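PDB 5VUG: uncharacterized protein Rv2277c from Mycobacterium tuberculosis, which is uncharacterized but carries a TIM-barrel glycerophosphodiester phosphodiesterase domain and probably hydrolyses phosphoric diesters. Local coordinates for residues 48-62 with 72-84. Sequence-based numbering, arbitrary orientation.
Sequences VSSDGVPVLYRPSDL and VNSKTVQQLQQLN
Val48, the last residue of strand 41-48, lays its carbonyl oxygen against CG1 of Val72 and CB of Asn73, where the chain enters the 3-10 turn 72-74. In the type I turn that follows, Ser49 tucks CB against Leu80 CD1 (3.6 Å), and its OG accepts from Val53 N and donates to Asp51 OD1, which ties it within the turn. Ser50 N then makes a nearly straight bond to Lys75 O (2.8 Å, 169°), arriving from above the carbonyl plane. With CG lodged between its own backbone N and carbonyl carbon (chi1 54°), Asp51 folds its carboxylate over the start of helix 77-80: OD1 takes Val77 N on its syn side (2.9 Å) and the Ser49 hydroxyl on its anti side, while a water links OD2 to Gln78 N. The same helix start carries a capping box, in which Thr76 OG1 receives Gln79 N and Gln79 OE1 receives Thr76 N. Val53 crosses Val77 at a slant, Val53 CG1 lying 3.9 Å from Val77 CG2. In strand 54-56, Val55 splits its methyls, CG1 going to Val77 and CG2 meeting Val72 CG1 tip to tip at 3.7 Å. The Tyr57 ring places CD2 3.5 Å from Val72 CG2; its hydroxyl donates to Asp61 O, and Leu62 CD2 covers one face over the centre. A water joins Ser60 O to Val72 N. Leu62 CD1 lies 3.6 Å from Lys75 CE, on the aliphatic part of that side chain, with Leu80 CD2 and Leu83 CD1 beside it. Between barrel strands 41-48 and 121-125, a valine-leucine layer thus joins hairpin 41-48/54-56 to helix 77-80; two bonds to OD1 and a water on OD2 hold the Asp51 carboxylate where its charge would probably favour the helix N-terminus.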
loop_
_atom_site.group_PDB
_atom_site.type_symbol
_atom_site.label_atom_id
_atom_site.label_comp_id
_atom_site.label_asym_id
_atom_site.label_seq_id
_atom_site.Cartn_x
_atom_site.Cartn_y
_atom_site.Cartn_z
ATOM N N VAL A 48 9.474 1.047 32.237
ATOM C CA VAL A 48 10.173 1.589 33.397
ATOM C C VAL A 48 9.217 1.755 34.577
ATOM O O VAL A 48 8.068 2.192 34.419
ATOM C CB VAL A 48 10.949 2.890 33.063
ATOM C CG1 VAL A 48 10.006 4.034 32.640
ATOM C CG2 VAL A 48 11.826 3.311 34.232
ATOM N N SER A 49 9.689 1.383 35.763
ATOM C CA SER A 49 8.916 1.531 36.986
ATOM C C SER A 49 8.731 3.011 37.337
ATOM O O SER A 49 9.405 3.903 36.802
ATOM C CB SER A 49 9.649 0.850 38.139
ATOM O OG SER A 49 10.819 1.583 38.486
ATOM N N SER A 50 7.816 3.271 38.280
ATOM C CA SER A 50 7.624 4.645 38.742
ATOM C C SER A 50 8.905 5.227 39.327
ATOM O O SER A 50 9.115 6.446 39.256
ATOM C CB SER A 50 6.504 4.714 39.780
ATOM O OG SER A 50 6.910 4.120 41.004
ATOM N N ASP A 51 9.768 4.386 39.909
ATOM C CA ASP A 51 11.027 4.850 40.480
ATOM C C ASP A 51 12.229 4.609 39.564
ATOM O O ASP A 51 13.367 4.506 40.044
ATOM C CB ASP A 51 11.244 4.341 41.914
ATOM C CG ASP A 51 11.139 2.831 42.049
ATOM O OD1 ASP A 51 10.747 2.146 41.086
ATOM O OD2 ASP A 51 11.459 2.332 43.153
ATOM N N GLY A 52 11.994 4.518 38.259
ATOM C CA GLY A 52 13.064 4.654 37.293
ATOM C C GLY A 52 13.901 3.431 37.025
ATOM O O GLY A 52 15.019 3.572 36.524
ATOM N N VAL A 53 13.398 2.237 37.304
ATOM C CA VAL A 53 14.136 1.005 37.041
ATOM C C VAL A 53 13.519 0.325 35.823
ATOM O O VAL A 53 12.332 -0.031 35.853
ATOM C CB VAL A 53 14.144 0.065 38.254
ATOM C CG1 VAL A 53 14.926 -1.209 37.919
ATOM C CG2 VAL A 53 14.724 0.770 39.463
ATOM N N PRO A 54 14.273 0.114 34.745
ATOM C CA PRO A 54 13.726 -0.637 33.607
ATOM C C PRO A 54 13.405 -2.066 34.022
ATOM O O PRO A 54 14.190 -2.724 34.716
ATOM C CB PRO A 54 14.859 -0.590 32.570
ATOM C CG PRO A 54 15.632 0.659 32.934
ATOM C CD PRO A 54 15.591 0.701 34.448
ATOM N N VAL A 55 12.225 -2.532 33.603
ATOM C CA VAL A 55 11.743 -3.891 33.839
ATOM C C VAL A 55 11.256 -4.455 32.505
ATOM O O VAL A 55 11.064 -3.726 31.528
ATOM C CB VAL A 55 10.615 -3.950 34.905
ATOM C CG1 VAL A 55 11.103 -3.419 36.257
ATOM C CG2 VAL A 55 9.365 -3.186 34.438
ATOM N N LEU A 56 11.066 -5.772 32.456
ATOM C CA LEU A 56 10.576 -6.427 31.243
ATOM C C LEU A 56 9.067 -6.608 31.350
ATOM O O LEU A 56 8.583 -7.283 32.263
ATOM C CB LEU A 56 11.242 -7.784 31.012
ATOM C CG LEU A 56 12.766 -7.815 30.908
ATOM C CD1 LEU A 56 13.196 -9.171 30.354
ATOM C CD2 LEU A 56 13.290 -6.667 30.023
ATOM N N TYR A 57 8.330 -6.000 30.420
ATOM C CA TYR A 57 6.878 -6.132 30.369
ATOM C C TYR A 57 6.398 -5.563 29.042
ATOM O O TYR A 57 6.825 -4.476 28.642
ATOM C CB TYR A 57 6.180 -5.441 31.557
ATOM C CG TYR A 57 4.741 -5.875 31.658
ATOM C CD1 TYR A 57 4.418 -7.170 32.066
ATOM C CD2 TYR A 57 3.706 -5.022 31.300
ATOM C CE1 TYR A 57 3.103 -7.590 32.140
ATOM C CE2 TYR A 57 2.381 -5.443 31.366
ATOM C CZ TYR A 57 2.096 -6.737 31.782
ATOM O OH TYR A 57 0.807 -7.213 31.842
ATOM N N ARG A 58 5.554 -6.309 28.332
ATOM C CA ARG A 58 5.101 -5.899 26.999
ATOM C C ARG A 58 3.750 -5.172 26.983
ATOM O O ARG A 58 3.635 -4.112 26.349
ATOM C CB ARG A 58 5.136 -7.087 26.028
ATOM C CG ARG A 58 4.572 -6.829 24.643
ATOM C CD ARG A 58 3.144 -7.304 24.471
ATOM N NE ARG A 58 2.903 -8.689 24.890
ATOM C CZ ARG A 58 1.683 -9.224 24.913
ATOM N NH1 ARG A 58 0.645 -8.490 24.532
ATOM N NH2 ARG A 58 1.491 -10.470 25.315
ATOM N N PRO A 59 2.701 -5.688 27.628
ATOM C CA PRO A 59 1.386 -5.042 27.506
ATOM C C PRO A 59 1.348 -3.658 28.144
ATOM O O PRO A 59 2.192 -3.280 28.960
ATOM C CB PRO A 59 0.450 -6.008 28.241
ATOM C CG PRO A 59 1.134 -7.330 28.153
ATOM C CD PRO A 59 2.597 -6.996 28.302
ATOM N N SER A 60 0.323 -2.891 27.770
ATOM C CA SER A 60 0.184 -1.566 28.366
ATOM C C SER A 60 -0.295 -1.642 29.816
ATOM O O SER A 60 0.027 -0.757 30.619
ATOM C CB SER A 60 -0.726 -0.687 27.514
ATOM O OG SER A 60 -1.994 -1.290 27.352
ATOM N N ASP A 61 -1.039 -2.688 30.181
ATOM C CA ASP A 61 -1.538 -2.837 31.543
ATOM C C ASP A 61 -1.039 -4.133 32.168
ATOM O O ASP A 61 -0.972 -5.179 31.509
ATOM C CB ASP A 61 -3.069 -2.772 31.627
ATOM C CG ASP A 61 -3.555 -2.439 33.031
ATOM O OD1 ASP A 61 -3.731 -3.373 33.863
ATOM O OD2 ASP A 61 -3.742 -1.233 33.310
ATOM N N LEU A 62 -0.709 -4.044 33.456
ATOM C CA LEU A 62 -0.244 -5.195 34.220
ATOM C C LEU A 62 -1.278 -6.316 34.297
ATOM O O LEU A 62 -0.903 -7.474 34.519
ATOM C CB LEU A 62 0.183 -4.736 35.621
ATOM C CG LEU A 62 1.468 -3.896 35.638
ATOM C CD1 LEU A 62 1.582 -3.121 36.932
ATOM C CD2 LEU A 62 2.674 -4.804 35.465
ATOM N N VAL A 72 2.728 -0.011 34.023
ATOM C CA VAL A 72 4.000 -0.321 34.674
ATOM C C VAL A 72 4.503 0.853 35.507
ATOM O O VAL A 72 4.975 0.673 36.639
ATOM C CB VAL A 72 5.041 -0.755 33.630
ATOM C CG1 VAL A 72 6.411 -0.930 34.283
ATOM C CG2 VAL A 72 4.588 -2.040 32.975
ATOM N N ASN A 73 4.427 2.070 34.964
ATOM C CA ASN A 73 4.951 3.223 35.691
ATOM C C ASN A 73 4.040 3.695 36.819
ATOM O O ASN A 73 4.292 4.763 37.395
ATOM C CB ASN A 73 5.341 4.370 34.745
ATOM C CG ASN A 73 4.164 4.947 33.983
ATOM O OD1 ASN A 73 2.998 4.692 34.302
ATOM N ND2 ASN A 73 4.469 5.760 32.974
ATOM N N SER A 74 2.992 2.944 37.145
ATOM C CA SER A 74 2.197 3.254 38.328
ATOM C C SER A 74 2.687 2.523 39.569
ATOM O O SER A 74 2.107 2.708 40.648
ATOM C CB SER A 74 0.707 2.968 38.091
ATOM O OG SER A 74 0.435 1.571 38.100
ATOM N N LYS A 75 3.736 1.705 39.440
ATOM C CA LYS A 75 4.255 0.905 40.540
ATOM C C LYS A 75 5.766 1.059 40.636
ATOM O O LYS A 75 6.451 1.264 39.632
ATOM C CB LYS A 75 3.913 -0.586 40.362
ATOM C CG LYS A 75 2.411 -0.883 40.280
ATOM C CD LYS A 75 2.135 -2.362 40.515
ATOM C CE LYS A 75 0.648 -2.698 40.352
ATOM N NZ LYS A 75 -0.248 -1.954 41.290
ATOM N N THR A 76 6.278 0.960 41.860
ATOM C CA THR A 76 7.714 0.918 42.082
ATOM C C THR A 76 8.252 -0.441 41.651
ATOM O O THR A 76 7.503 -1.407 41.488
ATOM C CB THR A 76 8.005 1.075 43.570
ATOM O OG1 THR A 76 7.449 -0.049 44.265
ATOM C CG2 THR A 76 7.379 2.346 44.110
ATOM N N VAL A 77 9.574 -0.516 41.471
ATOM C CA VAL A 77 10.173 -1.789 41.082
ATOM C C VAL A 77 9.933 -2.847 42.155
ATOM O O VAL A 77 9.714 -4.024 41.847
ATOM C CB VAL A 77 11.665 -1.617 40.726
ATOM C CG1 VAL A 77 12.472 -1.241 41.951
ATOM C CG2 VAL A 77 12.214 -2.899 40.088
ATOM N N GLN A 78 9.965 -2.453 43.430
ATOM C CA GLN A 78 9.705 -3.419 44.491
ATOM C C GLN A 78 8.306 -4.007 44.361
ATOM O O GLN A 78 8.115 -5.219 44.519
ATOM C CB GLN A 78 9.913 -2.772 45.861
ATOM C CG GLN A 78 9.737 -3.735 47.027
ATOM C CD GLN A 78 10.121 -3.120 48.364
ATOM O OE1 GLN A 78 10.813 -2.102 48.419
ATOM N NE2 GLN A 78 9.673 -3.739 49.451
ATOM N N GLN A 79 7.323 -3.170 44.023
ATOM C CA GLN A 79 5.962 -3.656 43.806
ATOM C C GLN A 79 5.865 -4.539 42.566
ATOM O O GLN A 79 5.176 -5.566 42.589
ATOM C CB GLN A 79 5.004 -2.473 43.700
ATOM C CG GLN A 79 4.876 -1.714 45.008
ATOM C CD GLN A 79 4.162 -0.393 44.867
ATOM O OE1 GLN A 79 4.134 0.207 43.795
ATOM N NE2 GLN A 79 3.573 0.070 45.961
ATOM N N LEU A 80 6.532 -4.149 41.474
ATOM C CA LEU A 80 6.461 -4.919 40.236
ATOM C C LEU A 80 7.064 -6.302 40.412
ATOM O O LEU A 80 6.541 -7.286 39.878
ATOM C CB LEU A 80 7.187 -4.174 39.114
ATOM C CG LEU A 80 6.495 -2.891 38.657
ATOM C CD1 LEU A 80 7.469 -1.969 37.939
ATOM C CD2 LEU A 80 5.330 -3.238 37.766
ATOM N N GLN A 81 8.175 -6.396 41.145
ATOM C CA GLN A 81 8.845 -7.681 41.309
ATOM C C GLN A 81 8.072 -8.641 42.203
ATOM O O GLN A 81 8.425 -9.826 42.269
ATOM C CB GLN A 81 10.277 -7.480 41.810
ATOM C CG GLN A 81 11.202 -6.861 40.774
ATOM C CD GLN A 81 12.634 -6.758 41.266
ATOM O OE1 GLN A 81 12.958 -5.904 42.094
ATOM N NE2 GLN A 81 13.494 -7.635 40.768
ATOM N N GLN A 82 7.029 -8.168 42.879
ATOM C CA GLN A 82 6.127 -9.053 43.599
ATOM C C GLN A 82 5.023 -9.629 42.719
ATOM O O GLN A 82 4.353 -10.578 43.143
ATOM C CB GLN A 82 5.517 -8.322 44.800
ATOM C CG GLN A 82 6.526 -7.985 45.881
ATOM C CD GLN A 82 7.159 -9.224 46.481
ATOM O OE1 GLN A 82 8.369 -9.431 46.379
ATOM N NE2 GLN A 82 6.339 -10.059 47.106
ATOM N N LEU A 83 4.826 -9.099 41.510
ATOM C CA LEU A 83 3.768 -9.586 40.633
ATOM C C LEU A 83 4.221 -10.832 39.887
ATOM O O LEU A 83 5.388 -10.959 39.503
ATOM C CB LEU A 83 3.347 -8.509 39.630
ATOM C CG LEU A 83 2.821 -7.210 40.244
ATOM C CD1 LEU A 83 2.513 -6.181 39.140
ATOM C CD2 LEU A 83 1.592 -7.480 41.110
ATOM N N ASN A 84 3.282 -11.749 39.677
ATOM C CA ASN A 84 3.545 -13.004 38.981
ATOM C C ASN A 84 3.185 -12.806 37.512
ATOM O O ASN A 84 2.005 -12.776 37.154
ATOM C CB ASN A 84 2.708 -14.109 39.619
ATOM C CG ASN A 84 2.908 -15.453 38.956
ATOM O OD1 ASN A 84 3.665 -15.585 37.995
ATOM N ND2 ASN A 84 2.239 -16.471 39.484
HETATM O O HOH W 1 4.488 4.148 42.242
HETATM O O HOH W 2 11.182 0.157 44.704
HETATM O O HOH W 3 2.566 0.091 31.180
#